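Local coordinates for protein geranylgeranyl pyrophosphate synthase (Corynebacterium glutamicum, PDB 3LMD) that probably catalyses the magnesium-dependent chain elongation of isoprenyl diphosphates, as a member of the FPP/GGPP synthase family of isoprenoid biosynthesis, at residues T174-E179 with N194-K199; L84-F88 with L331-K337. All blocks are in the same frame, centred on the assembly; numbering follows the deposited sequence.

Contact 1. Residues T174-E179 with N194-K199; sequences TGQMRE and NVIREK
Arg178 and Glu198 lock together two helices of the all-helical polyprenyl synthetase fold, 159-181 and 188-214, which follow one another in the chain as an antiparallel helical hairpin with local axes 7.9 Å apart and an angle of 149° between their directions. The electrostatic part of the contact rests on two salt bridges. In the first, the guanidinium grips the carboxylate side-on: Arg178 NE meets Glu198 OE1 at 2.8 Å in a nearly straight bond, with OE1 almost in the guanidinium plane, while Arg178 NH2 reaches Glu198 OE2 at 2.9 Å with a more bent approach. The two planes are turned 40° apart, and the bend of the arginine chain at chi3 (-60°) swings the group onto its partner. Arg197 NH2 adds a weak bond to Glu198 OE2, making a three-residue network, and Glu59 of the second subunit forms a long, weak ion pair with Arg178.

The second salt bridge, Lys199 NZ to Glu179 OE1 at 2.7 Å, lies beside Asp115 and Asp119, which bind calcium in a structure of this protein, although none is bound to this chain. Asp115 accepts a bond from Gln176 NE2 and forms a long, weak ion pair with Lys199.

Van der Waals packing surrounds these bridges. Asn194 CB sits over one face of the guanidinium, 3.6 Å from Arg178 NE, and Val195 CG2 lies against the aliphatic part of Arg178. The backbones come nearest where Gly175 CA lies 4.6 Å from Glu198 CA. Glu198 CB packs 3.5 Å from Gly175 CA, and Lys199 CG rests on the carbonyl carbon of the same glycine.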
loop_
_atom_site.group_PDB
_atom_site.type_symbol
_atom_site.label_atom_id
_atom_site.label_comp_id
_atom_site.label_asym_id
_atom_site.label_seq_id
_atom_site.Cartn_x
_atom_site.Cartn_y
_atom_site.Cartn_z
ATOM N N THR A 174 -2.401 -4.871 10.440
ATOM C CA THR A 174 -3.252 -5.662 11.346
ATOM C C THR A 174 -3.604 -4.792 12.563
ATOM O O THR A 174 -4.750 -4.771 12.992
ATOM C CB THR A 174 -2.574 -6.985 11.768
ATOM O OG1 THR A 174 -2.364 -7.786 10.600
ATOM C CG2 THR A 174 -3.419 -7.785 12.808
ATOM N N GLY A 175 -2.626 -4.066 13.102
ATOM C CA GLY A 175 -2.882 -3.174 14.248
ATOM C C GLY A 175 -3.896 -2.096 13.935
ATOM O O GLY A 175 -4.781 -1.802 14.753
ATOM N N GLN A 176 -3.778 -1.464 12.765
ATOM C CA GLN A 176 -4.777 -0.459 12.349
ATOM C C GLN A 176 -6.181 -1.086 12.227
ATOM O O GLN A 176 -7.181 -0.500 12.644
ATOM C CB GLN A 176 -4.375 0.173 10.992
ATOM C CG GLN A 176 -3.017 0.897 11.013
ATOM C CD GLN A 176 -2.548 1.366 9.609
ATOM O OE1 GLN A 176 -2.035 0.580 8.808
ATOM N NE2 GLN A 176 -2.721 2.646 9.324
ATOM N N MET A 177 -6.267 -2.260 11.624
ATOM C CA MET A 177 -7.581 -2.950 11.475
ATOM C C MET A 177 -8.123 -3.332 12.850
ATOM O O MET A 177 -9.307 -3.200 13.111
ATOM C CB MET A 177 -7.441 -4.232 10.610
ATOM C CG MET A 177 -8.807 -4.863 10.231
ATOM S SD MET A 177 -9.767 -3.850 9.024
ATOM C CE MET A 177 -9.049 -4.508 7.544
ATOM N N ARG A 178 -7.242 -3.810 13.723
ATOM C CA ARG A 178 -7.639 -4.183 15.090
ATOM C C ARG A 178 -8.208 -2.981 15.841
ATOM O O ARG A 178 -9.245 -3.057 16.516
ATOM C CB ARG A 178 -6.435 -4.768 15.865
ATOM C CG ARG A 178 -6.809 -5.345 17.261
ATOM C CD ARG A 178 -5.564 -5.792 18.039
ATOM N NE ARG A 178 -4.768 -6.833 17.375
ATOM C CZ ARG A 178 -4.996 -8.142 17.519
ATOM N NH1 ARG A 178 -6.034 -8.572 18.248
ATOM N NH2 ARG A 178 -4.227 -9.020 16.904
ATOM N N GLU A 179 -7.534 -1.855 15.727
ATOM C CA GLU A 179 -8.044 -0.654 16.369
ATOM C C GLU A 179 -9.394 -0.231 15.766
ATOM O O GLU A 179 -10.301 0.200 16.492
ATOM C CB GLU A 179 -7.038 0.485 16.227
ATOM C CG GLU A 179 -7.502 1.785 16.891
ATOM C CD GLU A 179 -6.491 2.886 16.695
ATOM O OE1 GLU A 179 -5.977 3.018 15.562
ATOM O OE2 GLU A 179 -6.198 3.601 17.673
ATOM N N ASN A 194 -2.279 -5.300 22.319
ATOM C CA ASN A 194 -2.083 -5.806 20.948
ATOM C C ASN A 194 -2.069 -4.687 19.931
ATOM O O ASN A 194 -1.253 -4.682 19.022
ATOM C CB ASN A 194 -3.190 -6.798 20.565
ATOM C CG ASN A 194 -3.066 -8.118 21.289
ATOM O OD1 ASN A 194 -1.987 -8.515 21.669
ATOM N ND2 ASN A 194 -4.176 -8.794 21.486
ATOM N N VAL A 195 -2.996 -3.738 20.069
ATOM C CA VAL A 195 -2.994 -2.586 19.187
ATOM C C VAL A 195 -1.660 -1.828 19.204
ATOM O O VAL A 195 -1.111 -1.541 18.137
ATOM C CB VAL A 195 -4.156 -1.632 19.461
ATOM C CG1 VAL A 195 -3.963 -0.342 18.640
ATOM C CG2 VAL A 195 -5.498 -2.321 19.085
ATOM N N ILE A 196 -1.134 -1.511 20.391
ATOM C CA ILE A 196 0.134 -0.768 20.473
ATOM C C ILE A 196 1.313 -1.589 19.947
ATOM O O ILE A 196 2.135 -1.074 19.197
ATOM C CB ILE A 196 0.446 -0.288 21.900
ATOM C CG1 ILE A 196 -0.729 0.519 22.450
ATOM C CG2 ILE A 196 1.751 0.534 21.917
ATOM C CD1 ILE A 196 -1.143 1.641 21.573
ATOM N N ARG A 197 1.378 -2.859 20.316
ATOM C CA ARG A 197 2.460 -3.737 19.811
ATOM C C ARG A 197 2.486 -3.729 18.274
ATOM O O ARG A 197 3.557 -3.642 17.653
ATOM C CB ARG A 197 2.266 -5.171 20.309
ATOM C CG ARG A 197 3.369 -6.143 19.882
ATOM C CD ARG A 197 3.089 -7.591 20.397
ATOM N NE ARG A 197 1.711 -8.002 20.111
ATOM C CZ ARG A 197 1.289 -8.479 18.941
ATOM N NH1 ARG A 197 2.144 -8.628 17.929
ATOM N NH2 ARG A 197 0.003 -8.799 18.779
ATOM N N GLU A 198 1.306 -3.839 17.652
ATOM C CA GLU A 198 1.210 -3.905 16.181
ATOM C C GLU A 198 1.335 -2.567 15.468
ATOM O O GLU A 198 2.080 -2.441 14.495
ATOM C CB GLU A 198 -0.097 -4.588 15.750
ATOM C CG GLU A 198 -0.137 -6.050 16.200
ATOM C CD GLU A 198 -1.542 -6.631 16.146
ATOM O OE1 GLU A 198 -2.507 -5.854 16.067
ATOM O OE2 GLU A 198 -1.677 -7.863 16.223
ATOM N N LYS A 199 0.608 -1.569 15.944
ATOM C CA LYS A 199 0.624 -0.253 15.312
ATOM C C LYS A 199 1.910 0.503 15.515
ATOM O O LYS A 199 2.296 1.304 14.646
ATOM C CB LYS A 199 -0.497 0.650 15.864
ATOM C CG LYS A 199 -1.871 0.408 15.301
ATOM C CD LYS A 199 -2.803 1.633 15.578
ATOM C CE LYS A 199 -2.467 2.864 14.734
ATOM N NZ LYS A 199 -3.473 3.981 15.005
#

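Contact 2. Residues L84-F88 with L331-K337; sequences LASEF and LPDSTVK
Phe88 and Val336 owe their meeting to their first torsions: the phenyl ring stands anti to its own carbonyl carbon (chi1 -68°), and Val336 turns CG1 anti to its backbone nitrogen (chi1 177°), which sends that methyl to 3.7 Å from Phe88 CE2. The result is a small apolar cluster between the C-terminal end of helix 77-86 and the N-capped start of helix 335-349, with no hydrogen bond crossing it.

Phe88 is the wedge. Leu331 CD1 lies over one face of its ring, offset toward the rim and 4.0 Å from Phe88 CZ, while the carbonyl oxygen of Pro332 approaches the ring edge near its plane. Pro332 CG packs 3.9 Å from Phe88 CD1. Val336 works with both methyls: CG1 lies 3.5 Å from the backbone oxygen of Leu84, and CG2 touches Glu87 CB at 3.8 Å, the glutamate chain crossing the valine at about a right angle. Leu225 of helix 219-246 and Leu340 of helix 335-349 also pack on Phe88, and Leu36 of helix 34-55 on Val336, so several helices converge here, away from the metal-binding residues.

Polar bonds lie within the turn 331-337 that carries these groups. Lys337 NZ bonds to the carbonyl oxygen of Leu331 and forms a salt bridge with Asp333 OD1, tying the incoming loop to the first helical turn; the Leu328 carbonyl is a third acceptor for the same nitrogen. Ser334 is the N-cap: its OG accepts from Lys337 N at 3.0 Å, with an N-H...O angle of 166°.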
loop_
_atom_site.group_PDB
_atom_site.type_symbol
_atom_site.label_atom_id
_atom_site.label_comp_id
_atom_site.label_asym_id
_atom_site.label_seq_id
_atom_site.Cartn_x
_atom_site.Cartn_y
_atom_site.Cartn_z
ATOM N N LEU A 84 21.669 4.047 15.329
ATOM C CA LEU A 84 22.247 3.582 16.600
ATOM C C LEU A 84 22.445 2.086 16.608
ATOM O O LEU A 84 23.523 1.584 16.999
ATOM C CB LEU A 84 21.385 4.054 17.790
ATOM C CG LEU A 84 21.346 5.575 17.972
ATOM C CD1 LEU A 84 20.315 5.974 19.025
ATOM C CD2 LEU A 84 22.737 6.030 18.403
ATOM N N ALA A 85 21.422 1.342 16.174
ATOM C CA ALA A 85 21.540 -0.102 16.109
ATOM C C ALA A 85 22.702 -0.525 15.223
ATOM O O ALA A 85 23.353 -1.526 15.500
ATOM C CB ALA A 85 20.225 -0.752 15.564
ATOM N N SER A 86 22.935 0.199 14.128
ATOM C CA SER A 86 24.013 -0.180 13.210
ATOM C C SER A 86 25.387 -0.042 13.880
ATOM O O SER A 86 26.345 -0.657 13.457
ATOM C CB SER A 86 23.979 0.638 11.907
ATOM O OG SER A 86 24.555 1.928 12.093
ATOM N N GLU A 87 25.470 0.735 14.943
ATOM C CA GLU A 87 26.762 0.928 15.631
ATOM C C GLU A 87 27.278 -0.382 16.210
ATOM O O GLU A 87 28.451 -0.472 16.576
ATOM C CB GLU A 87 26.653 1.994 16.727
ATOM C CG GLU A 87 26.491 3.397 16.165
ATOM C CD GLU A 87 27.810 3.941 15.552
ATOM O OE1 GLU A 87 28.849 3.268 15.661
ATOM O OE2 GLU A 87 27.812 5.051 15.001
ATOM N N PHE A 88 26.421 -1.407 16.256
ATOM C CA PHE A 88 26.824 -2.695 16.807
ATOM C C PHE A 88 27.368 -3.662 15.769
ATOM O O PHE A 88 27.743 -4.771 16.112
ATOM C CB PHE A 88 25.684 -3.363 17.618
ATOM C CG PHE A 88 25.352 -2.642 18.890
ATOM C CD1 PHE A 88 26.058 -2.898 20.058
ATOM C CD2 PHE A 88 24.359 -1.662 18.906
ATOM C CE1 PHE A 88 25.754 -2.202 21.238
ATOM C CE2 PHE A 88 24.037 -0.975 20.039
ATOM C CZ PHE A 88 24.748 -1.231 21.243
ATOM N N LEU A 331 23.825 -7.067 24.725
ATOM C CA LEU A 331 24.679 -6.256 23.861
ATOM C C LEU A 331 25.927 -5.863 24.639
ATOM O O LEU A 331 25.883 -5.712 25.877
ATOM C CB LEU A 331 23.948 -4.957 23.436
ATOM C CG LEU A 331 22.686 -5.172 22.595
ATOM C CD1 LEU A 331 21.929 -3.839 22.389
ATOM C CD2 LEU A 331 23.034 -5.811 21.248
ATOM N N PRO A 332 27.027 -5.650 23.910
ATOM C CA PRO A 332 28.265 -5.213 24.535
ATOM C C PRO A 332 28.166 -3.807 25.085
ATOM O O PRO A 332 27.542 -2.898 24.489
ATOM C CB PRO A 332 29.287 -5.270 23.389
ATOM C CG PRO A 332 28.511 -5.119 22.172
ATOM C CD PRO A 332 27.193 -5.866 22.464
ATOM N N ASP A 333 28.810 -3.632 26.222
ATOM C CA ASP A 333 28.865 -2.372 26.896
ATOM C C ASP A 333 29.516 -1.340 25.971
ATOM O O ASP A 333 30.478 -1.655 25.251
ATOM C CB ASP A 333 29.623 -2.581 28.208
ATOM C CG ASP A 333 29.099 -3.821 28.981
ATOM O OD1 ASP A 333 28.086 -4.436 28.539
ATOM O OD2 ASP A 333 29.683 -4.188 30.022
ATOM N N SER A 334 28.951 -0.135 25.948
ATOM C CA SER A 334 29.394 0.914 25.025
ATOM C C SER A 334 28.560 2.140 25.268
ATOM O O SER A 334 27.503 2.084 25.907
ATOM C CB SER A 334 29.235 0.485 23.563
ATOM O OG SER A 334 27.849 0.281 23.251
ATOM N N THR A 335 29.013 3.271 24.761
ATOM C CA THR A 335 28.275 4.494 24.885
ATOM C C THR A 335 27.003 4.416 24.081
ATOM O O THR A 335 26.053 5.064 24.397
ATOM C CB THR A 335 29.037 5.714 24.392
ATOM O OG1 THR A 335 29.484 5.497 23.069
ATOM C CG2 THR A 335 30.178 5.996 25.260
ATOM N N VAL A 336 27.007 3.634 23.025
ATOM C CA VAL A 336 25.762 3.517 22.245
ATOM C C VAL A 336 24.767 2.707 23.067
ATOM O O VAL A 336 23.600 3.054 23.146
ATOM C CB VAL A 336 25.981 2.886 20.878
ATOM C CG1 VAL A 336 24.609 2.705 20.119
ATOM C CG2 VAL A 336 26.890 3.791 20.048
ATOM N N LYS A 337 25.228 1.625 23.692
ATOM C CA LYS A 337 24.319 0.879 24.580
ATOM C C LYS A 337 23.684 1.785 25.622
ATOM O O LYS A 337 22.474 1.698 25.885
ATOM C CB LYS A 337 25.046 -0.291 25.256
ATOM C CG LYS A 337 24.197 -1.083 26.254
ATOM C CD LYS A 337 24.809 -2.464 26.538
ATOM C CE LYS A 337 24.560 -2.882 27.997
ATOM N NZ LYS A 337 25.039 -4.298 28.215
#

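Overall arrangement
Read from the N terminus, the chain first passes 84-88, at the end of helix 77-86, and then runs through most of the helical fold before 331-337 returns to it. Contact 2 thus closes a loop of 242 residues and ties an early helix to the last one, 335-349. Contact 1 falls wholly within that loop: it joins 174-179 to 194-199 across just 14 intervening residues, a local hairpin inside a long-range closure. The two do not touch. Their centres are 29 Å apart, on opposite sides of the chain's centre, yet helix 219-246 packs against both, with Met234 near contact 1 and Leu225 near contact 2.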